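Local atomic coordinates of phosphate transporter (Thermotoga maritima MSB8, PDB entry 6L85), a protein that probably imports phosphate across the cell membrane, using the inward movement of sodium ions to drive uptake. Residues 92-97 with 102-107; 18-23 with 96-101; 345-350 with 376-381. All blocks are in the same frame, centred on the assembly; numbering follows the deposited sequence.

Contact 1: 92-97 with 102-107; sequences FWILIA and YPVSTT. With NA (sodium ion), chain Q; NA (sodium ion), chain R; PO4 (phosphate ion), chain P.
The carbonyl oxygen of Ala97 accepts two backbone N-H groups: that of Tyr102, at 2.8 Å from O to N and nearly straight (164°), and, weakly, that of Trp100. Beyond this turn the chain runs back along the helix as an extended loop. Val104 turns its side chain to the helix: CG1, beside its own backbone N (chi1 -63°), meets Ala97 CB at 3.6 Å, while CG2 lies against Ile94 CD1. Ile94 CD1 also comes to 3.5 Å from Thr106 CA, and the Ile94 and Thr106 side chains cross at about a right angle. On its other side the segment turns polar atoms to the ligands. Val104 O binds one sodium ion at 2.3 Å and Thr107 OG1 another at 2.5 Å. Ser105 is the N-cap of helix 106-121, its OG also bonded to His108 N, and the phosphate sits at the helix N-terminus: O2 is gripped by Ser105 OG, Thr107 N and Thr107 OG1, and O4 by Thr106 N and OG1. Helix 76-99 thus backs the start of helix 106-121; helix 2-32 covers Ile94 and Thr106, and helix 368-400 covers Trp93 and Tyr102.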
ATOM      1  N   PHE B  92      -2.666 -26.459  18.551  1.00 46.85           N
ATOM      2  CA  PHE B  92      -1.885 -27.244  19.496  1.00 48.28           C
ATOM      3  C   PHE B  92      -0.615 -27.770  18.848  1.00 47.08           C
ATOM      4  O   PHE B  92       0.497 -27.578  19.370  1.00 45.62           O
ATOM      5  CB  PHE B  92      -2.726 -28.409  20.033  1.00 52.37           C
ATOM      6  CG  PHE B  92      -1.988 -29.265  21.003  1.00 51.83           C
ATOM      7  CD1 PHE B  92      -1.810 -28.841  22.310  1.00 54.90           C
ATOM      8  CD2 PHE B  92      -1.413 -30.455  20.600  1.00 51.88           C
ATOM      9  CE1 PHE B  92      -1.097 -29.606  23.214  1.00 56.37           C
ATOM     10  CE2 PHE B  92      -0.694 -31.233  21.506  1.00 56.96           C
ATOM     11  CZ  PHE B  92      -0.545 -30.813  22.810  1.00 58.00           C
ATOM     12  N   TRP B  93      -0.753 -28.437  17.701  1.00 43.67           N
ATOM     13  CA  TRP B  93       0.449 -29.029  17.113  1.00 47.14           C
ATOM     14  C   TRP B  93       1.399 -27.965  16.552  1.00 45.99           C
ATOM     15  O   TRP B  93       2.628 -28.122  16.641  1.00 45.55           O
ATOM     16  CB  TRP B  93       0.063 -30.077  16.069  1.00 44.34           C
ATOM     17  CG  TRP B  93      -0.446 -31.270  16.780  1.00 51.61           C
ATOM     18  CD1 TRP B  93      -1.752 -31.680  16.882  1.00 51.87           C
ATOM     19  CD2 TRP B  93       0.321 -32.170  17.582  1.00 53.23           C
ATOM     20  NE1 TRP B  93      -1.834 -32.798  17.671  1.00 52.77           N
ATOM     21  CE2 TRP B  93      -0.578 -33.122  18.115  1.00 54.88           C
ATOM     22  CE3 TRP B  93       1.684 -32.278  17.889  1.00 50.69           C
ATOM     23  CZ2 TRP B  93      -0.157 -34.172  18.930  1.00 50.49           C
ATOM     24  CZ3 TRP B  93       2.100 -33.315  18.707  1.00 54.86           C
ATOM     25  CH2 TRP B  93       1.181 -34.252  19.215  1.00 59.52           C
ATOM     26  N   ILE B  94       0.865 -26.875  15.980  1.00 45.78           N
ATOM     27  CA  ILE B  94       1.737 -25.804  15.494  1.00 43.11           C
ATOM     28  C   ILE B  94       2.556 -25.243  16.648  1.00 43.52           C
ATOM     29  O   ILE B  94       3.756 -25.007  16.516  1.00 40.81           O
ATOM     30  CB  ILE B  94       0.943 -24.669  14.809  1.00 45.50           C
ATOM     31  CG1 ILE B  94       0.031 -25.145  13.661  1.00 40.32           C
ATOM     32  CG2 ILE B  94       1.921 -23.597  14.309  1.00 37.11           C
ATOM     33  CD1 ILE B  94       0.767 -25.793  12.560  1.00 46.60           C
ATOM     34  N   LEU B  95       1.914 -25.010  17.792  1.00 44.77           N
ATOM     35  CA  LEU B  95       2.615 -24.411  18.921  1.00 46.16           C
ATOM     36  C   LEU B  95       3.652 -25.365  19.510  1.00 51.77           C
ATOM     37  O   LEU B  95       4.729 -24.922  19.924  1.00 45.52           O
ATOM     38  CB  LEU B  95       1.611 -23.972  19.983  1.00 43.62           C
ATOM     39  CG  LEU B  95       0.805 -22.717  19.596  1.00 49.64           C
ATOM     40  CD1 LEU B  95      -0.270 -22.400  20.608  1.00 41.32           C
ATOM     41  CD2 LEU B  95       1.726 -21.530  19.408  1.00 42.72           C
ATOM     42  N   ILE B  96       3.355 -26.674  19.555  1.00 50.49           N
ATOM     43  CA  ILE B  96       4.357 -27.642  20.007  1.00 46.15           C
ATOM     44  C   ILE B  96       5.586 -27.569  19.106  1.00 49.93           C
ATOM     45  O   ILE B  96       6.732 -27.392  19.570  1.00 54.48           O
ATOM     46  CB  ILE B  96       3.758 -29.064  20.025  1.00 51.57           C
ATOM     47  CG1 ILE B  96       2.809 -29.254  21.207  1.00 47.22           C
ATOM     48  CG2 ILE B  96       4.847 -30.128  20.034  1.00 47.95           C
ATOM     49  CD1 ILE B  96       3.362 -28.770  22.512  1.00 52.42           C
ATOM     50  N   ALA B  97       5.358 -27.658  17.795  1.00 41.82           N
ATOM     51  CA  ALA B  97       6.474 -27.595  16.862  1.00 45.11           C
ATOM     52  C   ALA B  97       7.244 -26.288  17.016  1.00 51.95           C
ATOM     53  O   ALA B  97       8.480 -26.286  17.059  1.00 52.14           O
ATOM     54  CB  ALA B  97       5.976 -27.770  15.428  1.00 40.63           C
ATOM     55  N   TYR B 102      10.707 -26.072  15.334  1.00 52.23           N
ATOM     56  CA  TYR B 102      10.636 -26.800  14.070  1.00 48.89           C
ATOM     57  C   TYR B 102       9.662 -26.127  13.113  1.00 47.33           C
ATOM     58  O   TYR B 102       8.518 -25.829  13.494  1.00 47.80           O
ATOM     59  CB  TYR B 102      10.224 -28.252  14.308  1.00 50.98           C
ATOM     60  CG  TYR B 102      11.351 -29.102  14.864  1.00 58.04           C
ATOM     61  CD1 TYR B 102      11.646 -29.095  16.219  1.00 61.63           C
ATOM     62  CD2 TYR B 102      12.138 -29.891  14.029  1.00 61.53           C
ATOM     63  CE1 TYR B 102      12.686 -29.864  16.737  1.00 60.97           C
ATOM     64  CE2 TYR B 102      13.183 -30.661  14.536  1.00 60.65           C
ATOM     65  CZ  TYR B 102      13.446 -30.648  15.890  1.00 62.65           C
ATOM     66  OH  TYR B 102      14.476 -31.412  16.398  1.00 71.08           O
ATOM     67  N   PRO B 103      10.086 -25.842  11.882  1.00 43.12           N
ATOM     68  CA  PRO B 103       9.176 -25.300  10.860  1.00 45.72           C
ATOM     69  C   PRO B 103       8.264 -26.398  10.322  1.00 45.69           C
ATOM     70  O   PRO B 103       8.744 -27.393   9.771  1.00 44.27           O
ATOM     71  CB  PRO B 103      10.134 -24.783   9.776  1.00 45.89           C
ATOM     72  CG  PRO B 103      11.362 -25.670   9.914  1.00 47.82           C
ATOM     73  CD  PRO B 103      11.445 -26.089  11.363  1.00 46.85           C
ATOM     74  N   VAL B 104       6.949 -26.217  10.490  1.00 41.23           N
ATOM     75  CA  VAL B 104       5.930 -27.145   9.995  1.00 46.65           C
ATOM     76  C   VAL B 104       4.930 -26.377   9.123  1.00 45.97           C
ATOM     77  O   VAL B 104       4.869 -25.146   9.136  1.00 47.23           O
ATOM     78  CB  VAL B 104       5.178 -27.873  11.139  1.00 41.62           C
ATOM     79  CG1 VAL B 104       6.123 -28.746  11.938  1.00 47.56           C
ATOM     80  CG2 VAL B 104       4.472 -26.868  12.056  1.00 41.38           C
ATOM     81  N   SER B 105       4.105 -27.128   8.396  1.00 43.23           N
ATOM     82  CA  SER B 105       3.049 -26.545   7.575  1.00 39.75           C
ATOM     83  C   SER B 105       1.776 -26.368   8.395  1.00 42.26           C
ATOM     84  O   SER B 105       1.156 -27.359   8.809  1.00 43.38           O
ATOM     85  CB  SER B 105       2.753 -27.406   6.353  1.00 36.58           C
ATOM     86  OG  SER B 105       1.602 -26.916   5.674  1.00 37.15           O
ATOM     87  N   THR B 106       1.375 -25.105   8.598  1.00 38.83           N
ATOM     88  CA  THR B 106       0.105 -24.790   9.249  1.00 32.61           C
ATOM     89  C   THR B 106      -1.068 -25.080   8.323  1.00 31.01           C
ATOM     90  O   THR B 106      -2.179 -25.330   8.797  1.00 32.41           O
ATOM     91  CB  THR B 106       0.074 -23.304   9.703  1.00 35.87           C
ATOM     92  OG1 THR B 106      -0.053 -22.432   8.563  1.00 32.13           O
ATOM     93  CG2 THR B 106       1.365 -22.919  10.467  1.00 34.80           C
ATOM     94  N   THR B 107      -0.845 -25.020   7.007  1.00 31.52           N
ATOM     95  CA  THR B 107      -1.892 -25.374   6.053  1.00 33.46           C
ATOM     96  C   THR B 107      -2.196 -26.878   6.103  1.00 40.24           C
ATOM     97  O   THR B 107      -3.366 -27.289   6.181  1.00 38.01           O
ATOM     98  CB  THR B 107      -1.468 -24.945   4.642  1.00 32.99           C
ATOM     99  OG1 THR B 107      -1.045 -23.567   4.653  1.00 33.87           O
ATOM    100  CG2 THR B 107      -2.590 -25.148   3.617  1.00 31.47           C
TER
HETATM  101 NA    NA Q 502       6.011 -23.249   8.709  1.00 38.80          NA
HETATM  102 NA    NA R 503      -1.342 -21.910   2.867  1.00 34.12          NA
HETATM  103  P   PO4 P 501       2.483 -23.169   5.763  1.00 34.28           P
HETATM  104  O1  PO4 P 501       3.850 -23.792   5.481  1.00 37.25           O
HETATM  105  O2  PO4 P 501       1.345 -24.127   5.477  1.00 38.50           O
HETATM  106  O3  PO4 P 501       2.336 -21.943   4.868  1.00 35.80           O
HETATM  107  O4  PO4 P 501       2.363 -22.802   7.233  1.00 33.19           O
HETATM  108  O   HOH W   1       8.153 -22.232   8.928  1.00 37.30           O
HETATM  109  O   HOH W   2      -3.574 -21.874   3.279  1.00 30.32           O

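Contact 2: 18-23 with 96-101; sequences IGANDV and IATNWG. With NA (sodium ion), chain Q.
The amide of Asn21 meets Thr98 in its own plane: ND2 donates to Thr98 OG1 at 2.9 Å, the acceptor only 6° out of the amide plane and the N-H...O angle 172°. At the other end of the group, OD1 coordinates a sodium ion at 2.6 Å. The Trp100 indole lies apart from this pair, with Asn99 ND2 over one face toward the rim and Ile96 O in plane at its edge. CG of Asn21 stands anti to the backbone N (chi1 -157°), which carries the amide across to the facing helix, where it slides past the Thr98 side chain running the opposite way. ND2 also bonds to Tyr102 O. The Thr98 hydroxyl bonds back to Ile94 O one turn earlier, and its CG2 reaches Ala20 CB at 4.1 Å. These bonds fix the rotation of the amide and present OD1 to the sodium ion. Asp22 OD1 coordinates the same ion. A water bound to the metal donates to Asn21 O at 2.7 Å. With a valine in place of Thr98, one amide hydrogen of Asn21 would probably be left without its acceptor and the sodium ligand less firmly set. Gly101, with positive phi, is the C-prime residue of the Schellman motif that ends helix 76-99, its N bonded to Thr98 O. Helix 2-32 is flanked by helix 76-99, helix 106-121 touches Ile18 and Asp22, and helix 286-302 touches Ile18 and Val23.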
ATOM      1  N   ILE B  18       0.398 -19.386  13.451  1.00 36.10           N
ATOM      2  CA  ILE B  18       0.880 -19.254  12.070  1.00 35.33           C
ATOM      3  C   ILE B  18       1.996 -18.207  11.976  1.00 37.12           C
ATOM      4  O   ILE B  18       3.060 -18.451  11.385  1.00 36.93           O
ATOM      5  CB  ILE B  18      -0.291 -18.903  11.129  1.00 35.97           C
ATOM      6  CG1 ILE B  18      -1.306 -20.044  11.060  1.00 37.20           C
ATOM      7  CG2 ILE B  18       0.214 -18.523   9.749  1.00 30.06           C
ATOM      8  CD1 ILE B  18      -2.639 -19.659  10.404  1.00 32.98           C
ATOM      9  N   GLY B  19       1.746 -17.003  12.511  1.00 38.45           N
ATOM     10  CA  GLY B  19       2.770 -15.968  12.458  1.00 34.65           C
ATOM     11  C   GLY B  19       4.069 -16.427  13.098  1.00 37.54           C
ATOM     12  O   GLY B  19       5.156 -16.267  12.519  1.00 36.02           O
ATOM     13  N   ALA B  20       3.956 -17.081  14.264  1.00 34.97           N
ATOM     14  CA  ALA B  20       5.121 -17.560  15.000  1.00 35.49           C
ATOM     15  C   ALA B  20       5.929 -18.563  14.189  1.00 43.53           C
ATOM     16  O   ALA B  20       7.165 -18.469  14.120  1.00 43.62           O
ATOM     17  CB  ALA B  20       4.673 -18.186  16.321  1.00 42.01           C
ATOM     18  N   ASN B  21       5.251 -19.545  13.565  1.00 38.19           N
ATOM     19  CA  ASN B  21       6.000 -20.581  12.858  1.00 36.30           C
ATOM     20  C   ASN B  21       6.529 -20.119  11.514  1.00 38.03           C
ATOM     21  O   ASN B  21       7.567 -20.617  11.058  1.00 35.04           O
ATOM     22  CB  ASN B  21       5.142 -21.835  12.620  1.00 39.44           C
ATOM     23  CG  ASN B  21       5.998 -23.088  12.420  1.00 41.25           C
ATOM     24  OD1 ASN B  21       6.281 -23.516  11.282  1.00 38.42           O
ATOM     25  ND2 ASN B  21       6.442 -23.660  13.534  1.00 37.67           N
ATOM     26  N   ASP B  22       5.826 -19.213  10.841  1.00 37.15           N
ATOM     27  CA  ASP B  22       6.118 -18.967   9.440  1.00 33.83           C
ATOM     28  C   ASP B  22       6.859 -17.671   9.141  1.00 37.70           C
ATOM     29  O   ASP B  22       7.228 -17.474   7.976  1.00 37.90           O
ATOM     30  CB  ASP B  22       4.822 -18.962   8.619  1.00 37.21           C
ATOM     31  CG  ASP B  22       4.203 -20.352   8.463  1.00 38.91           C
ATOM     32  OD1 ASP B  22       4.758 -21.333   8.976  1.00 38.33           O
ATOM     33  OD2 ASP B  22       3.141 -20.450   7.830  1.00 37.81           O
ATOM     34  N   VAL B  23       7.061 -16.761  10.110  1.00 34.82           N
ATOM     35  CA  VAL B  23       7.802 -15.550   9.729  1.00 34.63           C
ATOM     36  C   VAL B  23       9.171 -15.902   9.131  1.00 39.38           C
ATOM     37  O   VAL B  23       9.619 -15.257   8.163  1.00 40.45           O
ATOM     38  CB  VAL B  23       7.900 -14.564  10.919  1.00 41.00           C
ATOM     39  CG1 VAL B  23       8.636 -15.171  12.106  1.00 39.29           C
ATOM     40  CG2 VAL B  23       8.536 -13.236  10.467  1.00 42.49           C
ATOM     41  N   ILE B  96       3.355 -26.674  19.555  1.00 50.49           N
ATOM     42  CA  ILE B  96       4.357 -27.642  20.007  1.00 46.15           C
ATOM     43  C   ILE B  96       5.586 -27.569  19.106  1.00 49.93           C
ATOM     44  O   ILE B  96       6.732 -27.392  19.570  1.00 54.48           O
ATOM     45  CB  ILE B  96       3.758 -29.064  20.025  1.00 51.57           C
ATOM     46  CG1 ILE B  96       2.809 -29.254  21.207  1.00 47.22           C
ATOM     47  CG2 ILE B  96       4.847 -30.128  20.034  1.00 47.95           C
ATOM     48  CD1 ILE B  96       3.362 -28.770  22.512  1.00 52.42           C
ATOM     49  N   ALA B  97       5.358 -27.658  17.795  1.00 41.82           N
ATOM     50  CA  ALA B  97       6.474 -27.595  16.862  1.00 45.11           C
ATOM     51  C   ALA B  97       7.244 -26.288  17.016  1.00 51.95           C
ATOM     52  O   ALA B  97       8.480 -26.286  17.059  1.00 52.14           O
ATOM     53  CB  ALA B  97       5.976 -27.770  15.428  1.00 40.63           C
ATOM     54  N   THR B  98       6.530 -25.160  17.097  1.00 47.53           N
ATOM     55  CA  THR B  98       7.211 -23.879  17.241  1.00 45.49           C
ATOM     56  C   THR B  98       8.062 -23.872  18.499  1.00 53.03           C
ATOM     57  O   THR B  98       9.226 -23.452  18.470  1.00 51.48           O
ATOM     58  CB  THR B  98       6.203 -22.723  17.270  1.00 49.45           C
ATOM     59  OG1 THR B  98       5.479 -22.677  16.036  1.00 44.84           O
ATOM     60  CG2 THR B  98       6.924 -21.367  17.484  1.00 41.14           C
ATOM     61  N   ASN B  99       7.499 -24.357  19.611  1.00 53.02           N
ATOM     62  CA  ASN B  99       8.238 -24.422  20.863  1.00 51.08           C
ATOM     63  C   ASN B  99       9.562 -25.132  20.676  1.00 60.27           C
ATOM     64  O   ASN B  99      10.570 -24.735  21.267  1.00 64.36           O
ATOM     65  CB  ASN B  99       7.416 -25.124  21.945  1.00 59.10           C
ATOM     66  CG  ASN B  99       8.073 -25.037  23.330  1.00 68.18           C
ATOM     67  OD1 ASN B  99       8.263 -23.945  23.880  1.00 65.77           O
ATOM     68  ND2 ASN B  99       8.410 -26.189  23.897  1.00 64.25           N
ATOM     69  N   TRP B 100       9.601 -26.175  19.848  1.00 54.75           N
ATOM     70  CA  TRP B 100      10.912 -26.778  19.626  1.00 58.15           C
ATOM     71  C   TRP B 100      11.680 -26.152  18.465  1.00 56.00           C
ATOM     72  O   TRP B 100      12.739 -26.662  18.092  1.00 58.23           O
ATOM     73  CB  TRP B 100      10.789 -28.292  19.434  1.00 62.91           C
ATOM     74  CG  TRP B 100      10.890 -28.988  20.758  1.00 72.99           C
ATOM     75  CD1 TRP B 100      12.004 -29.575  21.296  1.00 75.09           C
ATOM     76  CD2 TRP B 100       9.850 -29.120  21.738  1.00 67.85           C
ATOM     77  NE1 TRP B 100      11.711 -30.081  22.542  1.00 82.18           N
ATOM     78  CE2 TRP B 100      10.397 -29.813  22.836  1.00 72.40           C
ATOM     79  CE3 TRP B 100       8.508 -28.728  21.789  1.00 72.09           C
ATOM     80  CZ2 TRP B 100       9.650 -30.124  23.971  1.00 77.41           C
ATOM     81  CZ3 TRP B 100       7.761 -29.037  22.922  1.00 68.49           C
ATOM     82  CH2 TRP B 100       8.336 -29.730  23.995  1.00 79.16           C
ATOM     83  N   GLY B 101      11.194 -25.050  17.902  1.00 53.92           N
ATOM     84  CA  GLY B 101      11.878 -24.457  16.768  1.00 50.86           C
ATOM     85  C   GLY B 101      11.726 -25.204  15.462  1.00 54.10           C
ATOM     86  O   GLY B 101      12.526 -25.000  14.546  1.00 51.62           O
TER
HETATM   87 NA    NA Q 502       6.011 -23.249   8.709  1.00 38.80          NA
HETATM   88  O   HOH W   1       8.153 -22.232   8.928  1.00 37.30           O

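Contact 3: 345-350 with 376-381; sequences STTHVV and ISWLLI. With NA (sodium ion), chain Q; PO4 (phosphate ion), chain P.
The tight part is one pair of rings: His348 NE2 lies over a face of the Trp378 indole, 3.6 Å above its plane and offset toward the rim, nearest to CD2. His348 CD2 follows at 3.7 Å from Trp378 CZ3. The planes meet obliquely, at 46°, with the imidazole and six-membered ring centroids 4.4 Å apart, and the two side chains run past each other in opposite directions. Thr347, from the same helix as His348, adds a lighter touch, its CG2 at 4.0 Å from Trp378 CZ2. Ser345 OG lies over the centre of one face of the imidazole. Ser345 is the N-cap of helix 346-357: its hydroxyl accepts the N-H of His348 and donates to phosphate O1. At this helix N-terminus Thr347 N and OG1 grip O1 as well, while Thr346 N and OG1 hold O3. A chi1 of -46° turns Thr347 OG1 to a sodium ion at 2.4 Å, its hydroxyl reaching both ion and phosphate, while the methyl touches the indole obliquely. The indole N-H of Trp378 bonds to Pro103 O. The backbones stay apart even here: the nearest CA atoms, of His348 and Trp378, are 9.5 Å from each other, and the large rings bridge the gap. Ile376, Leu379 and Leu380 of helix 368-400 lie on the surface. A dodecyl maltoside molecule touches His348.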
ATOM      1  N   SER B 345       1.462 -24.956   1.201  1.00 36.17           N
ATOM      2  CA  SER B 345       2.443 -24.788   2.262  1.00 39.05           C
ATOM      3  C   SER B 345       3.552 -23.862   1.784  1.00 37.74           C
ATOM      4  O   SER B 345       4.248 -24.175   0.816  1.00 38.74           O
ATOM      5  CB  SER B 345       3.029 -26.123   2.702  1.00 37.94           C
ATOM      6  OG  SER B 345       4.092 -25.884   3.608  1.00 41.53           O
ATOM      7  N   THR B 346       3.725 -22.725   2.473  1.00 36.77           N
ATOM      8  CA  THR B 346       4.797 -21.806   2.111  1.00 30.06           C
ATOM      9  C   THR B 346       6.141 -22.311   2.619  1.00 32.11           C
ATOM     10  O   THR B 346       7.171 -22.022   2.013  1.00 32.53           O
ATOM     11  CB  THR B 346       4.514 -20.391   2.655  1.00 31.12           C
ATOM     12  OG1 THR B 346       4.541 -20.409   4.087  1.00 30.06           O
ATOM     13  CG2 THR B 346       3.136 -19.908   2.200  1.00 34.65           C
ATOM     14  N   THR B 347       6.142 -23.039   3.739  1.00 33.06           N
ATOM     15  CA  THR B 347       7.350 -23.707   4.223  1.00 35.75           C
ATOM     16  C   THR B 347       7.965 -24.620   3.155  1.00 37.59           C
ATOM     17  O   THR B 347       9.160 -24.506   2.825  1.00 37.89           O
ATOM     18  CB  THR B 347       6.995 -24.513   5.470  1.00 39.62           C
ATOM     19  OG1 THR B 347       6.193 -23.707   6.351  1.00 33.95           O
ATOM     20  CG2 THR B 347       8.242 -24.991   6.173  1.00 42.61           C
ATOM     21  N   HIS B 348       7.148 -25.525   2.589  1.00 35.04           N
ATOM     22  CA  HIS B 348       7.652 -26.472   1.592  1.00 34.78           C
ATOM     23  C   HIS B 348       8.039 -25.769   0.313  1.00 37.90           C
ATOM     24  O   HIS B 348       8.997 -26.187  -0.354  1.00 41.09           O
ATOM     25  CB  HIS B 348       6.615 -27.557   1.301  1.00 34.58           C
ATOM     26  CG  HIS B 348       6.185 -28.301   2.524  1.00 35.90           C
ATOM     27  ND1 HIS B 348       5.048 -29.074   2.564  1.00 41.97           N
ATOM     28  CD2 HIS B 348       6.719 -28.352   3.768  1.00 38.25           C
ATOM     29  CE1 HIS B 348       4.903 -29.578   3.776  1.00 37.55           C
ATOM     30  NE2 HIS B 348       5.902 -29.156   4.527  1.00 42.62           N
ATOM     31  N   VAL B 349       7.330 -24.692  -0.036  1.00 38.40           N
ATOM     32  CA  VAL B 349       7.713 -23.935  -1.226  1.00 39.67           C
ATOM     33  C   VAL B 349       9.058 -23.256  -1.013  1.00 39.00           C
ATOM     34  O   VAL B 349       9.881 -23.194  -1.931  1.00 41.11           O
ATOM     35  CB  VAL B 349       6.626 -22.920  -1.616  1.00 38.10           C
ATOM     36  CG1 VAL B 349       7.146 -21.971  -2.688  1.00 30.57           C
ATOM     37  CG2 VAL B 349       5.367 -23.658  -2.112  1.00 41.40           C
ATOM     38  N   VAL B 350       9.314 -22.732   0.192  1.00 36.95           N
ATOM     39  CA  VAL B 350      10.606 -22.094   0.418  1.00 41.11           C
ATOM     40  C   VAL B 350      11.709 -23.134   0.301  1.00 43.49           C
ATOM     41  O   VAL B 350      12.745 -22.900  -0.330  1.00 41.89           O
ATOM     42  CB  VAL B 350      10.657 -21.387   1.789  1.00 40.81           C
ATOM     43  CG1 VAL B 350      12.026 -20.790   1.976  1.00 48.27           C
ATOM     44  CG2 VAL B 350       9.683 -20.280   1.862  1.00 47.65           C
ATOM     45  N   ILE B 376      10.025 -36.455   9.660  1.00 51.84           N
ATOM     46  CA  ILE B 376       8.993 -37.214  10.364  1.00 52.96           C
ATOM     47  C   ILE B 376       7.784 -36.330  10.624  1.00 52.67           C
ATOM     48  O   ILE B 376       6.641 -36.716  10.346  1.00 51.12           O
ATOM     49  CB  ILE B 376       9.526 -37.796  11.690  1.00 58.02           C
ATOM     50  CG1 ILE B 376      10.727 -38.727  11.483  1.00 57.19           C
ATOM     51  CG2 ILE B 376       8.409 -38.526  12.440  1.00 47.44           C
ATOM     52  CD1 ILE B 376      10.386 -40.000  10.944  1.00 61.70           C
ATOM     53  N   SER B 377       8.021 -35.150  11.216  1.00 49.19           N
ATOM     54  CA  SER B 377       6.929 -34.250  11.558  1.00 51.54           C
ATOM     55  C   SER B 377       6.125 -33.890  10.319  1.00 46.19           C
ATOM     56  O   SER B 377       4.889 -33.867  10.359  1.00 46.41           O
ATOM     57  CB  SER B 377       7.475 -32.989  12.244  1.00 54.05           C
ATOM     58  OG  SER B 377       8.126 -32.141  11.307  1.00 52.28           O
ATOM     59  N   TRP B 378       6.805 -33.655   9.191  1.00 42.48           N
ATOM     60  CA  TRP B 378       6.066 -33.309   7.982  1.00 43.70           C
ATOM     61  C   TRP B 378       5.219 -34.477   7.488  1.00 50.35           C
ATOM     62  O   TRP B 378       4.081 -34.278   7.041  1.00 45.04           O
ATOM     63  CB  TRP B 378       7.016 -32.851   6.884  1.00 42.23           C
ATOM     64  CG  TRP B 378       7.644 -31.552   7.184  1.00 49.71           C
ATOM     65  CD1 TRP B 378       7.520 -30.824   8.331  1.00 45.81           C
ATOM     66  CD2 TRP B 378       8.517 -30.811   6.330  1.00 49.03           C
ATOM     67  NE1 TRP B 378       8.251 -29.670   8.237  1.00 46.26           N
ATOM     68  CE2 TRP B 378       8.878 -29.636   7.021  1.00 45.72           C
ATOM     69  CE3 TRP B 378       9.030 -31.026   5.048  1.00 48.97           C
ATOM     70  CZ2 TRP B 378       9.726 -28.677   6.475  1.00 49.32           C
ATOM     71  CZ3 TRP B 378       9.874 -30.068   4.503  1.00 54.80           C
ATOM     72  CH2 TRP B 378      10.218 -28.912   5.218  1.00 52.94           C
ATOM     73  N   LEU B 379       5.755 -35.703   7.525  1.00 51.53           N
ATOM     74  CA  LEU B 379       4.942 -36.813   7.031  1.00 48.35           C
ATOM     75  C   LEU B 379       3.792 -37.120   7.981  1.00 43.74           C
ATOM     76  O   LEU B 379       2.729 -37.551   7.536  1.00 42.52           O
ATOM     77  CB  LEU B 379       5.802 -38.056   6.790  1.00 46.68           C
ATOM     78  CG  LEU B 379       6.841 -37.849   5.691  1.00 48.59           C
ATOM     79  CD1 LEU B 379       7.982 -38.852   5.808  1.00 47.92           C
ATOM     80  CD2 LEU B 379       6.219 -37.872   4.299  1.00 47.02           C
ATOM     81  N   LEU B 380       3.951 -36.828   9.275  1.00 46.42           N
ATOM     82  CA  LEU B 380       2.950 -37.211  10.262  1.00 43.87           C
ATOM     83  C   LEU B 380       1.937 -36.125  10.603  1.00 51.01           C
ATOM     84  O   LEU B 380       0.976 -36.417  11.326  1.00 52.44           O
ATOM     85  CB  LEU B 380       3.636 -37.652  11.562  1.00 44.94           C
ATOM     86  CG  LEU B 380       4.274 -39.052  11.528  1.00 50.78           C
ATOM     87  CD1 LEU B 380       4.805 -39.451  12.895  1.00 51.28           C
ATOM     88  CD2 LEU B 380       3.229 -40.040  11.069  1.00 49.88           C
ATOM     89  N   ILE B 381       2.122 -34.884  10.135  1.00 50.52           N
ATOM     90  CA  ILE B 381       1.320 -33.789  10.693  1.00 47.89           C
ATOM     91  C   ILE B 381      -0.146 -33.904  10.278  1.00 43.90           C
ATOM     92  O   ILE B 381      -1.048 -33.712  11.105  1.00 46.16           O
ATOM     93  CB  ILE B 381       1.937 -32.419  10.321  1.00 43.46           C
ATOM     94  CG1 ILE B 381       1.219 -31.274  11.042  1.00 53.26           C
ATOM     95  CG2 ILE B 381       1.893 -32.166   8.827  1.00 42.39           C
ATOM     96  CD1 ILE B 381       1.523 -31.180  12.502  1.00 50.48           C
TER
HETATM   97 NA    NA Q 502       6.011 -23.249   8.709  1.00 38.80          NA
HETATM   98  P   PO4 P 501       2.483 -23.169   5.763  1.00 34.28           P
HETATM   99  O1  PO4 P 501       3.850 -23.792   5.481  1.00 37.25           O
HETATM  100  O2  PO4 P 501       1.345 -24.127   5.477  1.00 38.50           O
HETATM  101  O3  PO4 P 501       2.336 -21.943   4.868  1.00 35.80           O
HETATM  102  O4  PO4 P 501       2.363 -22.802   7.233  1.00 33.19           O
HETATM  103  O   HOH W   1       8.153 -22.232   8.928  1.00 37.30           O

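The three contacts surround one sodium ion: contact 1 supplies Val104 O, contact 2 the side chains of Asn21 and Asp22, contact 3 that of Thr347, and a water completes the set. The centres of contacts 1 and 2 are about 6 Å apart, those of 1 and 3 about 9 Å, and those of 2 and 3 about 12 Å. Asn21 stitches contact 2 to contact 1, with a probable bond from Val104 N to its OD1 (2.9 Å). Segments 102-107 and 345-350 both carry Ser-Thr-Thr and hold the phosphate between their helix starts, consistent with a coupled sodium and phosphate site.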